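Local coordinates for hypothetical protein PA3352 (Pseudomonas aeruginosa, PDB 2FUP) that is a putative FlgN-family flagella synthesis protein, probably acting as an export chaperone for flagellar components, at residues Glu64-Glu68 with Ala69-Leu73. Residues are numbered along the deposited sequence; the frame is centred on the assembly and turned at random.
Sequences EILRE and AGVSL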
# COMPACT_ATOMS: atom_id res chain seq x y z
N GLU A 64 8.42 8.13 -8.79
CA GLU A 64 8.82 8.93 -9.94
C GLU A 64 8.57 10.42 -9.73
O GLU A 64 9.40 11.26 -10.10
CB GLU A 64 8.14 8.42 -11.22
CG GLU A 64 8.54 9.12 -12.54
CD GLU A 64 10.02 9.04 -12.91
OE1 GLU A 64 10.66 8.06 -12.47
OE2 GLU A 64 10.53 9.94 -13.69
N ILE A 65 7.46 10.77 -9.08
CA ILE A 65 7.18 12.14 -8.81
C ILE A 65 8.29 12.69 -7.90
O ILE A 65 8.80 13.82 -8.11
CB ILE A 65 5.76 12.28 -8.21
CG1 ILE A 65 4.74 11.98 -9.29
CG2 ILE A 65 5.58 13.63 -7.59
CD1 ILE A 65 3.33 11.86 -8.80
N LEU A 66 8.61 11.99 -6.82
CA LEU A 66 9.63 12.50 -5.91
C LEU A 66 11.01 12.56 -6.57
O LEU A 66 11.74 13.55 -6.39
CB LEU A 66 9.67 11.69 -4.60
CG LEU A 66 8.38 11.65 -3.77
CD1 LEU A 66 8.54 10.71 -2.57
CD2 LEU A 66 8.05 13.04 -3.35
N ARG A 67 11.35 11.54 -7.35
CA ARG A 67 12.63 11.54 -8.02
C ARG A 67 12.80 12.73 -8.98
O ARG A 67 13.85 13.38 -8.99
CB ARG A 67 12.76 10.23 -8.78
CG ARG A 67 13.95 9.88 -9.63
CD ARG A 67 13.61 8.51 -10.31
NE ARG A 67 13.57 7.38 -9.37
CZ ARG A 67 12.66 6.45 -9.36
NH1 ARG A 67 11.64 6.46 -10.21
NH2 ARG A 67 12.72 5.45 -8.49
N GLU A 68 11.75 13.02 -9.74
CA GLU A 68 11.78 14.11 -10.69
C GLU A 68 11.86 15.43 -9.97
O GLU A 68 12.44 16.39 -10.49
CB GLU A 68 10.59 14.08 -11.62
CG GLU A 68 10.62 12.88 -12.54
CD GLU A 68 9.47 12.88 -13.59
OE1 GLU A 68 8.74 13.93 -13.68
OE2 GLU A 68 9.26 11.84 -14.26
N ALA A 69 11.34 15.52 -8.74
CA ALA A 69 11.40 16.76 -7.94
C ALA A 69 12.79 16.87 -7.30
O ALA A 69 13.06 17.87 -6.66
CB ALA A 69 10.32 16.73 -6.86
N GLY A 70 13.62 15.87 -7.40
CA GLY A 70 14.97 15.92 -6.86
C GLY A 70 15.06 15.71 -5.38
O GLY A 70 16.03 16.16 -4.76
N VAL A 71 14.05 15.04 -4.80
CA VAL A 71 14.07 14.73 -3.39
C VAL A 71 14.25 13.22 -3.11
O VAL A 71 14.01 12.38 -3.97
CB VAL A 71 12.81 15.24 -2.63
CG1 VAL A 71 12.61 16.74 -2.84
CG2 VAL A 71 11.56 14.39 -2.94
N SER A 72 14.67 12.85 -1.88
CA SER A 72 14.88 11.47 -1.53
C SER A 72 13.58 10.71 -1.40
O SER A 72 12.53 11.29 -1.15
CB SER A 72 15.66 11.37 -0.19
OG SER A 72 15.06 12.19 0.83
N LEU A 73 13.62 9.38 -1.59
CA LEU A 73 12.42 8.55 -1.66
C LEU A 73 12.14 8.02 -0.27
O LEU A 73 12.33 6.85 0.03
CB LEU A 73 12.60 7.38 -2.66
CG LEU A 73 12.84 7.81 -4.11
CD1 LEU A 73 12.70 6.65 -5.12
CD2 LEU A 73 11.96 8.91 -4.52
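The amide of V71 turns back and closes the C-terminal end of helix 39-68, its N lying 3.2 Å from L66 O in a nearly straight bond (163°). L66 O also receives a weak, strongly bent bond from A69 N, whose better acceptor is I65 O at 3.1 Å. G70 N donates to R67 O at 3.0 Å, approaching from above the carbonyl plane; G70 leaves helical geometry here with positive phi (79°). The amides of A69, G70 and V71 thus all find acceptors in the final turn. Apolar groups line the same closure: CB of L66 is touched by V71 CG2 at 3.7 Å and by L73 CD2 at 3.6 Å. Y81 and R80 of helix 75-82 touch L66 and V71, respectively. On the exposed flank, R67 has CG anti to the backbone N (chi1 178°) and a chain bent at chi3, which bring NH1 to E64 OE1 at 2.9 Å in a salt bridge, with OE1 in the plane of the guanidinium. Its NH2 meets L73 CD1 obliquely. Past the turn, S72 OG is hydrogen-bonded to D74 OD1. The V71 N to L66 O and G70 N to R67 O bonds, with positive phi at G70, make this a Schellman motif, accompanied by its common hydrophobic contact, L66 with V71; it ends one long helix of the FlgN helical bundle and leads into the short helix 75-82.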